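HutD family protein (Pseudomonas aeruginosa, PDB 1YLL) is of unknown function but belongs to the cupin-clan HutD family and may be linked to histidine utilisation. Local coordinates at residues D[125-136]-D[179-190]. Sequence-based numbering, arbitrary orientation.
Sequences QWLRVEGELDWH and HWRLTAHEPAWV
Segments 125-136 and 179-190 pair antiparallel along two ladders, Leu127 to Val129 with Val190 to Ala188 and Glu132 to His136 with Thr183 to His179, and both segments turn a corner between them, at 130-131 and 185-186. At that corner Gly131 O accepts from Ala184 N and from Thr183 OG1, the latter at 3.0 Å. Inside the bend, Val129 CG2 meets Leu182 CD1 (3.9 Å) and Val190 CG2, while Leu133 lies beside Leu182. Further along, Trp180 CB sits over the six-membered ring of Trp135, 3.7 Å from its centroid, a CH-pi contact; the indoles themselves are offset. Trp135 also makes a cation-pi contact with Arg123 of the second subunit, where a strand pairs with His136 and continues the sheet. On the outer face, cross-strand pairing sets Arg128 CB over the Trp189 ring; the extended chain (chi1 -170°) carries the guanidinium over Pro187 CB, and NH2 salt-bridges Glu130 OE2. Arg181 NH1 has long charge contacts with Asp134 OD1 and Glu132 OE2, the latter well out of the guanidinium plane. The ladders thus link two sheets of a cupin-like barrel, and His179 is fixed in rotation by its offset stack on His136 (centroids 4.0 Å apart) and by NE2 donating to Asp134 OD2 (2.7 Å).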
loop_
_atom_site.group_PDB
_atom_site.type_symbol
_atom_site.label_atom_id
_atom_site.label_comp_id
_atom_site.label_asym_id
_atom_site.label_seq_id
_atom_site.Cartn_x
_atom_site.Cartn_y
_atom_site.Cartn_z
ATOM N N GLN D 125 15.277 15.041 9.704
ATOM C CA GLN D 125 14.391 14.992 10.862
ATOM C C GLN D 125 14.133 13.573 11.372
ATOM O O GLN D 125 13.818 12.695 10.596
ATOM C CB GLN D 125 13.028 15.619 10.508
ATOM C CG GLN D 125 12.042 15.617 11.689
ATOM C CD GLN D 125 10.778 16.368 11.449
ATOM O OE1 GLN D 125 10.440 16.686 10.323
ATOM N NE2 GLN D 125 10.048 16.663 12.535
ATOM N N TRP D 126 14.283 13.372 12.677
ATOM C CA TRP D 126 13.975 12.073 13.296
ATOM C C TRP D 126 12.475 12.040 13.527
ATOM O O TRP D 126 11.915 12.989 14.055
ATOM C CB TRP D 126 14.707 11.954 14.643
ATOM C CG TRP D 126 16.121 11.569 14.446
ATOM C CD1 TRP D 126 17.227 12.419 14.422
ATOM C CD2 TRP D 126 16.624 10.264 14.199
ATOM N NE1 TRP D 126 18.354 11.704 14.195
ATOM C CE2 TRP D 126 18.029 10.379 14.041
ATOM C CE3 TRP D 126 16.033 9.003 14.088
ATOM C CZ2 TRP D 126 18.844 9.275 13.780
ATOM C CZ3 TRP D 126 16.841 7.909 13.830
ATOM C CH2 TRP D 126 18.226 8.045 13.681
ATOM N N LEU D 127 11.840 10.947 13.085
ATOM C CA LEU D 127 10.390 10.773 13.212
ATOM C C LEU D 127 10.099 9.443 13.890
ATOM O O LEU D 127 10.701 8.438 13.549
ATOM C CB LEU D 127 9.782 10.765 11.816
ATOM C CG LEU D 127 9.974 12.056 11.002
ATOM C CD1 LEU D 127 9.686 11.795 9.517
ATOM C CD2 LEU D 127 9.081 13.132 11.558
ATOM N N ARG D 128 9.158 9.430 14.846
ATOM C CA ARG D 128 8.815 8.159 15.495
ATOM C C ARG D 128 7.532 7.715 14.816
ATOM O O ARG D 128 6.505 8.402 14.921
ATOM C CB ARG D 128 8.554 8.327 16.988
ATOM C CG ARG D 128 8.432 6.981 17.723
ATOM C CD ARG D 128 8.302 7.180 19.235
ATOM N NE ARG D 128 8.463 5.930 19.983
ATOM C CZ ARG D 128 7.481 5.304 20.627
ATOM N NH1 ARG D 128 7.734 4.179 21.285
ATOM N NH2 ARG D 128 6.249 5.796 20.605
ATOM N N VAL D 129 7.604 6.596 14.108
ATOM C CA VAL D 129 6.449 6.064 13.396
ATOM C C VAL D 129 5.620 5.221 14.375
ATOM O O VAL D 129 6.038 4.152 14.795
ATOM C CB VAL D 129 6.878 5.196 12.194
ATOM C CG1 VAL D 129 5.634 4.712 11.454
ATOM C CG2 VAL D 129 7.746 6.006 11.231
ATOM N N GLU D 130 4.456 5.747 14.736
ATOM C CA GLU D 130 3.550 5.080 15.667
ATOM C C GLU D 130 2.292 4.736 14.892
ATOM O O GLU D 130 1.356 5.522 14.815
ATOM C CB GLU D 130 3.222 6.023 16.821
ATOM C CG GLU D 130 4.394 6.266 17.753
ATOM C CD GLU D 130 4.078 7.291 18.818
ATOM O OE1 GLU D 130 2.893 7.373 19.223
ATOM O OE2 GLU D 130 5.008 8.002 19.260
ATOM N N GLY D 131 2.303 3.552 14.303
ATOM C CA GLY D 131 1.178 3.116 13.523
ATOM C C GLY D 131 1.339 3.616 12.110
ATOM O O GLY D 131 1.622 2.843 11.205
ATOM N N GLU D 132 1.192 4.921 11.916
ATOM C CA GLU D 132 1.287 5.476 10.563
ATOM C C GLU D 132 1.631 6.959 10.588
ATOM O O GLU D 132 1.319 7.659 11.554
ATOM C CB GLU D 132 -0.067 5.274 9.880
ATOM C CG GLU D 132 -0.241 5.725 8.441
ATOM C CD GLU D 132 -1.663 5.405 7.927
ATOM O OE1 GLU D 132 -2.638 5.974 8.476
ATOM O OE2 GLU D 132 -1.811 4.578 6.991
ATOM N N LEU D 133 2.305 7.423 9.536
ATOM C CA LEU D 133 2.598 8.844 9.397
ATOM C C LEU D 133 2.846 9.083 7.916
ATOM O O LEU D 133 3.230 8.155 7.215
ATOM C CB LEU D 133 3.815 9.264 10.245
ATOM C CG LEU D 133 5.275 8.962 9.916
ATOM C CD1 LEU D 133 5.730 9.699 8.655
ATOM C CD2 LEU D 133 6.154 9.422 11.122
ATOM N N ASP D 134 2.608 10.303 7.434
ATOM C CA ASP D 134 2.824 10.600 6.030
ATOM C C ASP D 134 3.162 12.074 5.851
ATOM O O ASP D 134 2.935 12.896 6.749
ATOM C CB ASP D 134 1.561 10.286 5.198
ATOM C CG ASP D 134 0.445 11.314 5.384
ATOM O OD1 ASP D 134 -0.005 11.546 6.526
ATOM O OD2 ASP D 134 0.008 11.899 4.371
ATOM N N TRP D 135 3.745 12.401 4.704
ATOM C CA TRP D 135 4.020 13.793 4.384
ATOM C C TRP D 135 4.073 13.886 2.868
ATOM O O TRP D 135 4.121 12.860 2.177
ATOM C CB TRP D 135 5.370 14.257 4.986
ATOM C CG TRP D 135 6.612 13.756 4.314
ATOM C CD1 TRP D 135 7.273 14.363 3.286
ATOM C CD2 TRP D 135 7.337 12.562 4.618
ATOM N NE1 TRP D 135 8.383 13.616 2.933
ATOM C CE2 TRP D 135 8.445 12.510 3.737
ATOM C CE3 TRP D 135 7.161 11.528 5.553
ATOM C CZ2 TRP D 135 9.381 11.466 3.762
ATOM C CZ3 TRP D 135 8.105 10.477 5.574
ATOM C CH2 TRP D 135 9.194 10.466 4.682
ATOM N N HIS D 136 3.989 15.113 2.359
ATOM C CA HIS D 136 4.120 15.357 0.924
ATOM C C HIS D 136 5.371 16.198 0.757
ATOM O O HIS D 136 5.581 17.133 1.517
ATOM C CB HIS D 136 2.935 16.151 0.361
ATOM C CG HIS D 136 1.654 15.381 0.326
ATOM N ND1 HIS D 136 1.077 14.910 -0.845
ATOM C CD2 HIS D 136 0.823 15.017 1.326
ATOM C CE1 HIS D 136 -0.057 14.288 -0.557
ATOM N NE2 HIS D 136 -0.235 14.337 0.749
ATOM N N HIS D 179 4.011 11.751 -2.313
ATOM C CA HIS D 179 3.270 11.449 -1.104
ATOM C C HIS D 179 3.886 10.208 -0.476
ATOM O O HIS D 179 3.791 9.099 -1.006
ATOM C CB HIS D 179 1.774 11.216 -1.385
ATOM C CG HIS D 179 0.970 11.043 -0.141
ATOM N ND1 HIS D 179 -0.317 10.546 -0.145
ATOM C CD2 HIS D 179 1.280 11.278 1.159
ATOM C CE1 HIS D 179 -0.762 10.477 1.100
ATOM N NE2 HIS D 179 0.188 10.917 1.910
ATOM N N TRP D 180 4.566 10.406 0.647
ATOM C CA TRP D 180 5.233 9.331 1.369
ATOM C C TRP D 180 4.468 8.911 2.614
ATOM O O TRP D 180 4.079 9.763 3.415
ATOM C CB TRP D 180 6.633 9.783 1.839
ATOM C CG TRP D 180 7.590 10.083 0.752
ATOM C CD1 TRP D 180 7.920 11.313 0.245
ATOM C CD2 TRP D 180 8.391 9.132 0.061
ATOM N NE1 TRP D 180 8.885 11.176 -0.714
ATOM C CE2 TRP D 180 9.194 9.847 -0.851
ATOM C CE3 TRP D 180 8.507 7.734 0.129
ATOM C CZ2 TRP D 180 10.113 9.213 -1.697
ATOM C CZ3 TRP D 180 9.436 7.093 -0.723
ATOM C CH2 TRP D 180 10.216 7.837 -1.613
ATOM N N ARG D 181 4.296 7.603 2.810
ATOM C CA ARG D 181 3.605 7.105 3.988
ATOM C C ARG D 181 4.400 5.977 4.634
ATOM O O ARG D 181 4.859 5.075 3.949
ATOM C CB ARG D 181 2.197 6.607 3.638
ATOM C CG ARG D 181 1.444 6.120 4.894
ATOM C CD ARG D 181 0.067 5.543 4.567
ATOM N NE ARG D 181 -0.773 6.500 3.867
ATOM C CZ ARG D 181 -1.241 7.625 4.401
ATOM N NH1 ARG D 181 -0.956 7.940 5.661
ATOM N NH2 ARG D 181 -1.987 8.444 3.668
ATOM N N LEU D 182 4.595 6.042 5.946
ATOM C CA LEU D 182 5.326 4.999 6.640
ATOM C C LEU D 182 4.374 4.362 7.630
ATOM O O LEU D 182 3.542 5.040 8.240
ATOM C CB LEU D 182 6.494 5.579 7.429
ATOM C CG LEU D 182 7.442 6.466 6.622
ATOM C CD1 LEU D 182 8.492 7.003 7.583
ATOM C CD2 LEU D 182 8.079 5.720 5.516
ATOM N N THR D 183 4.525 3.060 7.809
ATOM C CA THR D 183 3.688 2.352 8.753
ATOM C C THR D 183 4.548 1.394 9.578
ATOM O O THR D 183 5.578 0.909 9.107
ATOM C CB THR D 183 2.595 1.589 8.013
ATOM O OG1 THR D 183 1.806 0.870 8.963
ATOM C CG2 THR D 183 3.198 0.637 7.032
ATOM N N ALA D 184 4.156 1.172 10.830
ATOM C CA ALA D 184 4.897 0.264 11.698
ATOM C C ALA D 184 3.974 -0.343 12.759
ATOM O O ALA D 184 3.071 0.319 13.239
ATOM C CB ALA D 184 6.038 1.017 12.366
ATOM N N HIS D 185 4.202 -1.604 13.118
ATOM C CA HIS D 185 3.385 -2.274 14.140
ATOM C C HIS D 185 3.815 -1.845 15.540
ATOM O O HIS D 185 2.980 -1.474 16.379
ATOM C CB HIS D 185 3.510 -3.790 14.000
ATOM C CG HIS D 185 2.747 -4.354 12.841
ATOM N ND1 HIS D 185 2.716 -3.748 11.602
ATOM C CD2 HIS D 185 1.999 -5.477 12.729
ATOM C CE1 HIS D 185 1.982 -4.475 10.777
ATOM N NE2 HIS D 185 1.536 -5.529 11.435
ATOM N N GLU D 186 5.117 -1.922 15.788
ATOM C CA GLU D 186 5.711 -1.517 17.054
ATOM C C GLU D 186 6.344 -0.178 16.658
ATOM O O GLU D 186 6.883 -0.069 15.553
ATOM C CB GLU D 186 6.776 -2.546 17.475
ATOM C CG GLU D 186 7.679 -2.187 18.676
ATOM C CD GLU D 186 6.998 -2.263 20.049
ATOM O OE1 GLU D 186 6.241 -3.224 20.305
ATOM O OE2 GLU D 186 7.247 -1.367 20.891
ATOM N N PRO D 187 6.241 0.859 17.517
ATOM C CA PRO D 187 6.817 2.177 17.217
ATOM C C PRO D 187 8.271 2.099 16.805
ATOM O O PRO D 187 9.077 1.390 17.424
ATOM C CB PRO D 187 6.614 2.937 18.511
ATOM C CG PRO D 187 5.250 2.427 18.931
ATOM C CD PRO D 187 5.384 0.931 18.713
ATOM N N ALA D 188 8.621 2.836 15.762
ATOM C CA ALA D 188 9.984 2.772 15.279
ATOM C C ALA D 188 10.418 4.147 14.847
ATOM O O ALA D 188 9.670 4.886 14.199
ATOM C CB ALA D 188 10.088 1.803 14.120
ATOM N N TRP D 189 11.639 4.479 15.249
ATOM C CA TRP D 189 12.239 5.749 14.914
ATOM C C TRP D 189 12.916 5.635 13.571
ATOM O O TRP D 189 13.591 4.643 13.296
ATOM C CB TRP D 189 13.289 6.113 15.966
ATOM C CG TRP D 189 12.743 6.747 17.205
ATOM C CD1 TRP D 189 12.530 6.140 18.434
ATOM C CD2 TRP D 189 12.341 8.105 17.356
ATOM N NE1 TRP D 189 12.026 7.049 19.326
ATOM C CE2 TRP D 189 11.897 8.264 18.696
ATOM C CE3 TRP D 189 12.305 9.217 16.488
ATOM C CZ2 TRP D 189 11.428 9.484 19.187
ATOM C CZ3 TRP D 189 11.835 10.420 16.969
ATOM C CH2 TRP D 189 11.400 10.555 18.315
ATOM N N VAL D 190 12.723 6.660 12.745
ATOM C CA VAL D 190 13.356 6.748 11.423
ATOM C C VAL D 190 13.936 8.141 11.273
ATOM O O VAL D 190 13.541 9.050 11.985
ATOM C CB VAL D 190 12.331 6.516 10.247
ATOM C CG1 VAL D 190 11.697 5.117 10.360
ATOM C CG2 VAL D 190 11.248 7.529 10.288
HETATM O O HOH W 1 10.351 3.357 19.317
HETATM O O HOH W 2 -2.771 11.763 3.981
#